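Local coordinates for protein aromatic amino acid beta-eliminating lyase/threonine aldolase (Exiguobacterium sibiricum, PDB 3LWS) that belongs to the beta-eliminating lyase family of pyridoxal-phosphate enzymes, with an aminotransferase-like fold, a cofactor-modified lysine and a two-chain assembly, at residues G25-K28 with T29-A33; F180-L183 with P184-E187; Y250-L253 with R254-R257; M258-Y261 with Y262-K266. All coordinates share one frame; numbering follows the deposited sequence.

Interaction 1 of 4, residues G25-K28 with T29-A33; sequences GVLK and TAFAA
Helix 24-31, a short helix at the subunit interface, holds Gly25 and Thr29 one turn apart, and the carbonyl of Gly25 is the acceptor for both groups that Thr29 presents. Thr29 N reaches Gly25 O at 2.7 Å, with a fairly straight N-H...O angle of 163°. The hydroxyl turns back to the same acceptor, with Thr29 OG1 2.9 Å from Gly25 O. This return is possible because OG1 stands anti to the carbonyl carbon of its own residue (chi1 -61°), which swings it toward the preceding turn. The two donors come from opposite faces of the carbonyl plane; the hydroxyl is well above that plane, not on a lone pair.

Next along the helix, the bond from Ala30 N to Val26 O is weak at 3.3 Å. Phe31 N then binds Leu27 O at 3.1 Å and makes a weak second bond to Lys28 O at 3.2 Å. The side chains of Leu27 and Phe31 meet as well: Leu27 CD1 lies only 3.3 Å from Phe31 CE1, a tight approach at an oblique angle to the ring, while Leu27 O lies at the ring edge, in its plane, 3.5 Å from CD1 of Phe31.

Lys28 carries its ammonium across the interface to the carbonyls of Phe31 and Val34 of the second subunit. Gly25 O accepts from both Thr29 N and OG1, and the single OG1 bond ties the hydroxyl back to the preceding turn, so its polar group is satisfied by the backbone, while the Leu27-Phe31 pair supplies apolar surface to the dimer interface.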
loop_
_atom_site.group_PDB
_atom_site.type_symbol
_atom_site.label_atom_id
_atom_site.label_comp_id
_atom_site.label_asym_id
_atom_site.label_seq_id
_atom_site.Cartn_x
_atom_site.Cartn_y
_atom_site.Cartn_z
ATOM N N GLY A 25 0.297 10.157 -16.158
ATOM C CA GLY A 25 -0.169 11.544 -16.162
ATOM C C GLY A 25 -1.141 11.908 -15.044
ATOM O O GLY A 25 -1.142 13.051 -14.579
ATOM N N VAL A 26 -1.989 10.957 -14.634
ATOM C CA VAL A 26 -2.913 11.179 -13.490
ATOM C C VAL A 26 -2.126 11.609 -12.233
ATOM O O VAL A 26 -2.496 12.551 -11.559
ATOM C CB VAL A 26 -3.792 9.930 -13.218
ATOM C CG1 VAL A 26 -4.601 10.069 -11.907
ATOM C CG2 VAL A 26 -4.754 9.661 -14.411
ATOM N N LEU A 27 -1.012 10.933 -11.948
ATOM C CA LEU A 27 -0.156 11.310 -10.792
ATOM C C LEU A 27 0.584 12.590 -11.119
ATOM O O LEU A 27 0.493 13.532 -10.359
ATOM C CB LEU A 27 0.824 10.197 -10.374
ATOM C CG LEU A 27 1.680 10.340 -9.086
ATOM C CD1 LEU A 27 0.877 10.349 -7.787
ATOM C CD2 LEU A 27 2.705 9.208 -9.024
ATOM N N LYS A 28 1.226 12.672 -12.295
ATOM C CA LYS A 28 1.971 13.889 -12.629
ATOM C C LYS A 28 1.094 15.135 -12.576
ATOM O O LYS A 28 1.500 16.132 -12.026
ATOM C CB LYS A 28 2.752 13.771 -13.938
ATOM C CG LYS A 28 3.888 12.735 -13.850
ATOM C CD LYS A 28 4.737 12.662 -15.102
ATOM C CE LYS A 28 5.541 13.912 -15.333
ATOM N NZ LYS A 28 6.696 13.708 -16.210
ATOM N N THR A 29 -0.128 15.051 -13.056
ATOM C CA THR A 29 -1.014 16.186 -12.977
ATOM C C THR A 29 -1.300 16.593 -11.520
ATOM O O THR A 29 -1.259 17.771 -11.209
ATOM C CB THR A 29 -2.321 15.963 -13.685
ATOM O OG1 THR A 29 -2.071 15.725 -15.066
ATOM C CG2 THR A 29 -3.220 17.203 -13.538
ATOM N N ALA A 30 -1.594 15.635 -10.643
ATOM C CA ALA A 30 -1.849 15.959 -9.213
ATOM C C ALA A 30 -0.645 16.661 -8.538
ATOM O O ALA A 30 -0.786 17.467 -7.623
ATOM C CB ALA A 30 -2.209 14.655 -8.433
ATOM N N PHE A 31 0.558 16.331 -8.974
ATOM C CA PHE A 31 1.773 16.861 -8.351
ATOM C C PHE A 31 2.411 18.122 -8.985
ATOM O O PHE A 31 3.287 18.773 -8.357
ATOM C CB PHE A 31 2.799 15.756 -8.270
ATOM C CG PHE A 31 2.618 14.888 -7.066
ATOM C CD1 PHE A 31 1.688 13.853 -7.071
ATOM C CD2 PHE A 31 3.378 15.110 -5.929
ATOM C CE1 PHE A 31 1.513 13.050 -5.954
ATOM C CE2 PHE A 31 3.201 14.325 -4.815
ATOM C CZ PHE A 31 2.263 13.287 -4.833
ATOM N N ALA A 32 1.970 18.475 -10.183
ATOM C CA ALA A 32 2.674 19.494 -11.004
ATOM C C ALA A 32 2.850 20.861 -10.330
ATOM O O ALA A 32 3.773 21.605 -10.658
ATOM C CB ALA A 32 1.996 19.630 -12.405
ATOM N N ALA A 33 1.992 21.183 -9.380
ATOM C CA ALA A 33 2.074 22.425 -8.645
ATOM C C ALA A 33 2.493 22.218 -7.167
ATOM O O ALA A 33 2.436 23.154 -6.370
ATOM C CB ALA A 33 0.729 23.133 -8.731
#

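Interaction 2 of 4, residues F180-L183 with P184-E187; sequences FEML and PYYE
Met182, a selenomethionine, packs against two consecutive tyrosines of the next turn, Tyr185 and Tyr186, and this is the dense part of helix 179-186. Its chain bends at both chi2 and chi3 (-60° and -42°), which curls the terminal methyl onward to the next turn. Met182 CE thereby lies over one face of the Tyr186 ring, 3.9 Å from CE2, and obliquely beside the Tyr185 ring, 3.6 Å from CD2. Beneath this packing Tyr186 N donates to Met182 O at 3.1 Å. The Tyr186 hydroxyl runs on to the carbonyl of Pro153, and its ring packs on helix 155-167 and helix 190-194.

Around Pro184 the backbone bonding is opened, although the proline ring packs on Met258 and Tyr262 of helix 258-273. With no N-H to give, Pro184 cannot bond to the turn before it, and its CD atom sits 3.6 Å from Phe180 O instead. Leu183 N donates to that same Phe180 O at 3.2 Å. One residue further, the direct bond is replaced by water 1, which donates to Glu181 O at 2.7 Å and accepts from Tyr185 N at 3.0 Å. On the solvent side, exposed Glu187 leaves the helical conformation with a positive phi, although its N still reaches Leu183 O.

A proline inside a helix, a backbone bond missing and a water bridging the opened turn are together the mark of a proline kink, here only a few residues before the helix ends.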
loop_
_atom_site.group_PDB
_atom_site.type_symbol
_atom_site.label_atom_id
_atom_site.label_comp_id
_atom_site.label_asym_id
_atom_site.label_seq_id
_atom_site.Cartn_x
_atom_site.Cartn_y
_atom_site.Cartn_z
ATOM N N PHE A 180 -19.878 9.475 -2.830
ATOM C CA PHE A 180 -20.011 10.803 -3.455
ATOM C C PHE A 180 -21.000 10.745 -4.610
ATOM O O PHE A 180 -21.811 11.665 -4.788
ATOM C CB PHE A 180 -18.653 11.341 -3.893
ATOM C CG PHE A 180 -17.683 11.454 -2.748
ATOM C CD1 PHE A 180 -17.866 12.440 -1.766
ATOM C CD2 PHE A 180 -16.661 10.536 -2.592
ATOM C CE1 PHE A 180 -17.024 12.520 -0.645
ATOM C CE2 PHE A 180 -15.798 10.619 -1.476
ATOM C CZ PHE A 180 -15.984 11.626 -0.514
ATOM N N GLU A 181 -20.994 9.606 -5.315
ATOM C CA GLU A 181 -21.798 9.396 -6.476
ATOM C C GLU A 181 -23.263 9.390 -6.130
ATOM O O GLU A 181 -24.088 9.690 -7.004
ATOM C CB GLU A 181 -21.443 8.073 -7.186
ATOM C CG GLU A 181 -20.071 8.027 -7.809
ATOM C CD GLU A 181 -18.964 7.573 -6.863
ATOM O OE1 GLU A 181 -18.991 7.985 -5.689
ATOM O OE2 GLU A 181 -18.069 6.809 -7.316
HETATM N N MSE A 182 -23.586 9.017 -4.891
HETATM C CA MSE A 182 -24.969 8.885 -4.416
HETATM C C MSE A 182 -25.592 10.185 -3.863
HETATM O O MSE A 182 -26.806 10.253 -3.671
HETATM C CB MSE A 182 -25.055 7.830 -3.320
HETATM C CG MSE A 182 -24.844 6.436 -3.773
HETATM SE SE MSE A 182 -26.152 5.902 -5.101
HETATM C CE MSE A 182 -27.834 6.595 -4.454
ATOM N N LEU A 183 -24.765 11.190 -3.590
ATOM C CA LEU A 183 -25.257 12.407 -2.946
ATOM C C LEU A 183 -26.270 13.216 -3.799
ATOM O O LEU A 183 -27.259 13.674 -3.260
ATOM C CB LEU A 183 -24.084 13.253 -2.404
ATOM C CG LEU A 183 -23.191 12.500 -1.390
ATOM C CD1 LEU A 183 -22.117 13.376 -0.756
ATOM C CD2 LEU A 183 -23.993 11.838 -0.305
ATOM N N PRO A 184 -26.067 13.339 -5.126
ATOM C CA PRO A 184 -27.080 14.044 -5.902
ATOM C C PRO A 184 -28.473 13.450 -5.727
ATOM O O PRO A 184 -29.420 14.180 -5.470
ATOM C CB PRO A 184 -26.565 13.905 -7.341
ATOM C CG PRO A 184 -25.132 13.792 -7.187
ATOM C CD PRO A 184 -24.919 12.985 -5.969
ATOM N N TYR A 185 -28.584 12.123 -5.797
ATOM C CA TYR A 185 -29.871 11.437 -5.693
ATOM C C TYR A 185 -30.480 11.533 -4.301
ATOM O O TYR A 185 -31.679 11.718 -4.150
ATOM C CB TYR A 185 -29.695 9.960 -6.049
ATOM C CG TYR A 185 -30.859 9.108 -5.717
ATOM C CD1 TYR A 185 -31.932 9.009 -6.585
ATOM C CD2 TYR A 185 -30.919 8.418 -4.507
ATOM C CE1 TYR A 185 -33.025 8.244 -6.272
ATOM C CE2 TYR A 185 -32.002 7.643 -4.199
ATOM C CZ TYR A 185 -33.052 7.547 -5.082
ATOM O OH TYR A 185 -34.129 6.759 -4.750
ATOM N N TYR A 186 -29.659 11.369 -3.277
ATOM C CA TYR A 186 -30.184 11.483 -1.908
ATOM C C TYR A 186 -30.536 12.924 -1.552
ATOM O O TYR A 186 -31.384 13.152 -0.688
ATOM C CB TYR A 186 -29.201 10.950 -0.885
ATOM C CG TYR A 186 -29.198 9.454 -0.770
ATOM C CD1 TYR A 186 -30.373 8.767 -0.608
ATOM C CD2 TYR A 186 -28.011 8.727 -0.782
ATOM C CE1 TYR A 186 -30.400 7.403 -0.493
ATOM C CE2 TYR A 186 -28.031 7.317 -0.640
ATOM C CZ TYR A 186 -29.235 6.672 -0.516
ATOM O OH TYR A 186 -29.358 5.307 -0.400
ATOM N N GLU A 187 -29.894 13.872 -2.224
ATOM C CA GLU A 187 -29.995 15.297 -1.888
ATOM C C GLU A 187 -29.489 15.540 -0.453
ATOM O O GLU A 187 -30.119 16.219 0.347
ATOM C CB GLU A 187 -31.402 15.847 -2.169
ATOM C CG GLU A 187 -31.795 15.684 -3.619
ATOM C CD GLU A 187 -33.129 16.315 -4.011
ATOM O OE1 GLU A 187 -33.702 17.099 -3.264
ATOM O OE2 GLU A 187 -33.614 16.009 -5.112
HETATM O O HOH W 1 -26.756 10.067 -7.092
#

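Interaction 3 of 4, residues Y250-L253 with R254-R257; sequences YYEL and RKDR
Lys255 carries its CG between its backbone N and carbonyl carbon (chi1 60°), a crowded position that sends the chain back across the Tyr251 ring. Lys255 CD thus lies 3.6 Å from Tyr251 CE2, while CB sits over the ring face, 4.1 Å from its centroid and 16° off the normal, a CH-pi contact. The straight run from CB to CE, with chi2 and chi3 near 180°, puts Lys255 CE 3.2 Å from Glu252 OE1; the bend at chi4 then turns the ammonium to Asp256 OD2, a salt bridge with a weak bond. The carboxylate of Glu252 instead pairs with Lys55.

Arg254, extended from CG to NE, runs alongside Tyr250 with its guanidinium nearly parallel to the ring, 10° between planes, although NH1 meets Tyr250 CD1 obliquely at 3.3 Å. Leu253 CD2 covers the centre of one guanidinium face, 3.9 Å above it. The guanidinium of Arg257 has Leu253 O over one face, 3.2 Å above the plane and toward the rim; this is contact without a hydrogen bond. Both arginines find salt-bridge partners in Asp335.

In the backbone, Arg254 N to Tyr250 O and Lys255 N to Tyr251 O close the helix, each at 2.9 Å, before a type I turn from Arg254 to Arg257. The segment is therefore the end of helix 241-254 and its link to helix 258-273, with helix 24-31 against Tyr250 and Phe56 of helix 49-60 edge-to-face with Tyr251.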
loop_
_atom_site.group_PDB
_atom_site.type_symbol
_atom_site.label_atom_id
_atom_site.label_comp_id
_atom_site.label_asym_id
_atom_site.label_seq_id
_atom_site.Cartn_x
_atom_site.Cartn_y
_atom_site.Cartn_z
ATOM N N TYR A 250 -7.803 15.109 -6.717
ATOM C CA TYR A 250 -8.972 14.670 -7.533
ATOM C C TYR A 250 -10.264 14.886 -6.779
ATOM O O TYR A 250 -11.306 15.128 -7.384
ATOM C CB TYR A 250 -8.778 13.255 -8.098
ATOM C CG TYR A 250 -7.696 13.307 -9.149
ATOM C CD1 TYR A 250 -7.921 13.932 -10.373
ATOM C CD2 TYR A 250 -6.432 12.795 -8.913
ATOM C CE1 TYR A 250 -6.937 14.033 -11.305
ATOM C CE2 TYR A 250 -5.443 12.891 -9.852
ATOM C CZ TYR A 250 -5.690 13.521 -11.030
ATOM O OH TYR A 250 -4.708 13.598 -11.979
ATOM N N TYR A 251 -10.191 14.840 -5.449
ATOM C CA TYR A 251 -11.333 15.225 -4.630
ATOM C C TYR A 251 -11.696 16.695 -4.892
ATOM O O TYR A 251 -12.839 16.997 -5.241
ATOM C CB TYR A 251 -11.096 14.971 -3.129
ATOM C CG TYR A 251 -12.227 15.485 -2.284
ATOM C CD1 TYR A 251 -13.396 14.743 -2.127
ATOM C CD2 TYR A 251 -12.164 16.750 -1.691
ATOM C CE1 TYR A 251 -14.459 15.221 -1.371
ATOM C CE2 TYR A 251 -13.238 17.237 -0.926
ATOM C CZ TYR A 251 -14.375 16.477 -0.778
ATOM O OH TYR A 251 -15.429 16.932 -0.031
ATOM N N GLU A 252 -10.735 17.602 -4.748
ATOM C CA GLU A 252 -11.042 19.008 -4.974
ATOM C C GLU A 252 -11.516 19.226 -6.406
ATOM O O GLU A 252 -12.514 19.939 -6.610
ATOM C CB GLU A 252 -9.851 19.910 -4.615
ATOM C CG GLU A 252 -9.592 19.947 -3.142
ATOM C CD GLU A 252 -10.767 20.492 -2.338
ATOM O OE1 GLU A 252 -11.453 21.417 -2.834
ATOM O OE2 GLU A 252 -11.015 19.989 -1.231
ATOM N N LEU A 253 -10.906 18.519 -7.366
ATOM C CA LEU A 253 -11.294 18.631 -8.782
ATOM C C LEU A 253 -12.722 18.171 -9.086
ATOM O O LEU A 253 -13.420 18.810 -9.863
ATOM C CB LEU A 253 -10.330 17.858 -9.674
ATOM C CG LEU A 253 -10.476 17.981 -11.213
ATOM C CD1 LEU A 253 -9.942 19.350 -11.720
ATOM C CD2 LEU A 253 -9.756 16.829 -11.922
ATOM N N ARG A 254 -13.169 17.085 -8.472
ATOM C CA ARG A 254 -14.393 16.447 -8.937
ATOM C C ARG A 254 -15.547 16.411 -7.941
ATOM O O ARG A 254 -16.617 15.929 -8.290
ATOM C CB ARG A 254 -14.074 15.040 -9.440
ATOM C CG ARG A 254 -13.208 15.018 -10.695
ATOM C CD ARG A 254 -13.075 13.635 -11.300
ATOM N NE ARG A 254 -12.249 13.672 -12.515
ATOM C CZ ARG A 254 -11.039 13.105 -12.659
ATOM N NH1 ARG A 254 -10.479 12.394 -11.688
ATOM N NH2 ARG A 254 -10.384 13.231 -13.817
ATOM N N LYS A 255 -15.357 16.953 -6.734
ATOM C CA LYS A 255 -16.376 16.865 -5.685
ATOM C C LYS A 255 -17.740 17.436 -6.093
ATOM O O LYS A 255 -18.781 16.952 -5.619
ATOM C CB LYS A 255 -15.886 17.491 -4.370
ATOM C CG LYS A 255 -15.513 18.963 -4.445
ATOM C CD LYS A 255 -15.082 19.474 -3.082
ATOM C CE LYS A 255 -14.623 20.899 -3.120
ATOM N NZ LYS A 255 -15.552 21.796 -3.820
ATOM N N ASP A 256 -17.727 18.387 -7.026
ATOM C CA ASP A 256 -18.910 19.094 -7.425
ATOM C C ASP A 256 -19.345 18.732 -8.832
ATOM O O ASP A 256 -20.066 19.509 -9.493
ATOM C CB ASP A 256 -18.649 20.598 -7.325
ATOM C CG ASP A 256 -18.435 21.072 -5.891
ATOM O OD1 ASP A 256 -18.846 20.367 -4.925
ATOM O OD2 ASP A 256 -17.880 22.183 -5.743
ATOM N N ARG A 257 -18.924 17.562 -9.306
ATOM C CA ARG A 257 -19.346 17.099 -10.613
ATOM C C ARG A 257 -20.219 15.869 -10.548
ATOM O O ARG A 257 -20.677 15.398 -11.597
ATOM C CB ARG A 257 -18.134 16.775 -11.490
ATOM C CG ARG A 257 -17.208 17.913 -11.685
ATOM C CD ARG A 257 -15.987 17.505 -12.473
ATOM N NE ARG A 257 -15.145 18.687 -12.661
ATOM C CZ ARG A 257 -14.025 18.735 -13.388
ATOM N NH1 ARG A 257 -13.572 17.655 -14.029
ATOM N NH2 ARG A 257 -13.358 19.882 -13.488
#

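Interaction 4 of 4, residues M258-Y261 with Y262-K266; sequences MGQY and YEQAK
Met258 and Tyr262 open a run of four regular i to i+4 backbone hydrogen bonds: Tyr262 N to Met258 O and Glu263 N to Gly259 O are both 3.0 Å, and Gln264 N to Gln260 O and Ala265 N to Tyr261 O are both 2.9 Å.

Van der Waals contact accompanies them. Gln264 lies back over the carbonyl it bonds, its CG 3.2 Å from Gln260 O, with the chain extended beyond CG. This brings Gln264 OE1 to the edge of the Tyr261 ring, near its plane. These are the opening turns of helix 258-273, the helix that follows the turn after helix 241-254, and the Tyr261 hydroxyl bonds to Asp335.

Charged and polar side chains gather on another flank, within residues 262-266. Lys266 NZ forms a salt bridge with Glu263 OE2 whose hydrogen bond is weak at 3.3 Å, and a second weak bond to Tyr262 OH. On its way there Lys266 CE passes 3.4 Å above the plane of the Tyr262 ring, toward the rim. Water adds a further link: water 2 donates both to Gly259 O and to Glu263 OE2, each 3.2 Å away, joining the first turn to the carboxylate.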
loop_
_atom_site.group_PDB
_atom_site.type_symbol
_atom_site.label_atom_id
_atom_site.label_comp_id
_atom_site.label_asym_id
_atom_site.label_seq_id
_atom_site.Cartn_x
_atom_site.Cartn_y
_atom_site.Cartn_z
HETATM N N MSE A 258 -20.473 15.340 -9.355
HETATM C CA MSE A 258 -21.262 14.097 -9.233
HETATM C C MSE A 258 -22.692 14.255 -9.726
HETATM O O MSE A 258 -23.300 13.292 -10.218
HETATM C CB MSE A 258 -21.264 13.568 -7.810
HETATM C CG MSE A 258 -19.867 13.307 -7.252
HETATM SE SE MSE A 258 -18.970 11.858 -8.206
HETATM C CE MSE A 258 -17.147 12.541 -7.990
ATOM N N GLY A 259 -23.212 15.475 -9.620
ATOM C CA GLY A 259 -24.555 15.799 -10.108
ATOM C C GLY A 259 -24.676 15.700 -11.604
ATOM O O GLY A 259 -25.630 15.102 -12.137
ATOM N N GLN A 260 -23.700 16.278 -12.298
ATOM C CA GLN A 260 -23.714 16.228 -13.739
ATOM C C GLN A 260 -23.513 14.785 -14.218
ATOM O O GLN A 260 -24.211 14.355 -15.142
ATOM C CB GLN A 260 -22.742 17.231 -14.358
ATOM C CG GLN A 260 -21.266 16.915 -14.280
ATOM C CD GLN A 260 -20.405 18.182 -14.257
ATOM O OE1 GLN A 260 -20.510 19.008 -13.342
ATOM N NE2 GLN A 260 -19.561 18.336 -15.256
ATOM N N TYR A 261 -22.627 14.031 -13.553
ATOM C CA TYR A 261 -22.346 12.628 -13.938
ATOM C C TYR A 261 -23.628 11.820 -13.828
ATOM O O TYR A 261 -23.932 10.992 -14.701
ATOM C CB TYR A 261 -21.259 11.958 -13.073
ATOM C CG TYR A 261 -19.864 12.532 -13.112
ATOM C CD1 TYR A 261 -19.392 13.273 -14.207
ATOM C CD2 TYR A 261 -18.987 12.326 -12.035
ATOM C CE1 TYR A 261 -18.091 13.800 -14.208
ATOM C CE2 TYR A 261 -17.694 12.831 -12.048
ATOM C CZ TYR A 261 -17.252 13.572 -13.132
ATOM O OH TYR A 261 -15.972 14.059 -13.146
ATOM N N TYR A 262 -24.394 12.086 -12.784
ATOM C CA TYR A 262 -25.682 11.441 -12.548
ATOM C C TYR A 262 -26.740 11.794 -13.606
ATOM O O TYR A 262 -27.475 10.908 -14.105
ATOM C CB TYR A 262 -26.178 11.811 -11.134
ATOM C CG TYR A 262 -27.651 11.579 -10.815
ATOM C CD1 TYR A 262 -28.254 10.331 -11.016
ATOM C CD2 TYR A 262 -28.417 12.586 -10.220
ATOM C CE1 TYR A 262 -29.589 10.118 -10.707
ATOM C CE2 TYR A 262 -29.765 12.377 -9.883
ATOM C CZ TYR A 262 -30.336 11.148 -10.124
ATOM O OH TYR A 262 -31.643 10.930 -9.805
ATOM N N GLU A 263 -26.852 13.077 -13.946
ATOM C CA GLU A 263 -27.833 13.478 -14.961
ATOM C C GLU A 263 -27.479 12.850 -16.298
ATOM O O GLU A 263 -28.366 12.412 -17.034
ATOM C CB GLU A 263 -27.912 14.992 -15.083
ATOM C CG GLU A 263 -28.704 15.620 -13.936
ATOM C CD GLU A 263 -30.160 15.130 -13.853
ATOM O OE1 GLU A 263 -30.757 14.816 -14.908
ATOM O OE2 GLU A 263 -30.703 15.047 -12.726
ATOM N N GLN A 264 -26.180 12.778 -16.570
ATOM C CA GLN A 264 -25.673 12.272 -17.821
ATOM C C GLN A 264 -25.897 10.757 -17.962
ATOM O O GLN A 264 -26.233 10.263 -19.046
ATOM C CB GLN A 264 -24.196 12.627 -17.923
ATOM C CG GLN A 264 -23.951 14.117 -18.289
ATOM C CD GLN A 264 -22.502 14.546 -18.162
ATOM O OE1 GLN A 264 -21.615 13.764 -17.826
ATOM N NE2 GLN A 264 -22.254 15.808 -18.442
ATOM N N ALA A 265 -25.718 10.043 -16.845
ATOM C CA ALA A 265 -25.953 8.630 -16.755
ATOM C C ALA A 265 -27.402 8.331 -17.021
ATOM O O ALA A 265 -27.721 7.388 -17.713
ATOM C CB ALA A 265 -25.545 8.117 -15.356
ATOM N N LYS A 266 -28.291 9.100 -16.410
ATOM C CA LYS A 266 -29.721 8.961 -16.692
ATOM C C LYS A 266 -30.026 9.184 -18.169
ATOM O O LYS A 266 -30.860 8.471 -18.735
ATOM C CB LYS A 266 -30.565 9.901 -15.821
ATOM C CG LYS A 266 -30.821 9.388 -14.429
ATOM C CD LYS A 266 -31.863 10.210 -13.654
ATOM C CE LYS A 266 -31.434 11.650 -13.358
ATOM N NZ LYS A 266 -32.524 12.289 -12.548
HETATM O O HOH W 2 -28.392 16.079 -10.801
#

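Interactions 1 and 3 meet where Val26 O lies 2.5 Å from Tyr250 OH, a probable hydrogen bond. Interaction 3 leads directly into interaction 4, and Arg254 CD touches Tyr261 OH at 3.5 Å. Interaction 2 packs against both: Phe180 CE1 is 3.8 Å from Tyr251 CE1, and Pro184 CG is 3.5 Å from Gly259 N; the centres of interactions 2 and 4 are about 10 Å apart. Interactions 1 and 2 stay about 15 Å apart at their nearest atoms. Three of the contacts border the chain just after cofactor-bearing Lys206: Glu181 OE2 accepts a weak bond from Gly207 N, Arg254 NH1 binds Leu208 O, and Met258 packs on Leu208.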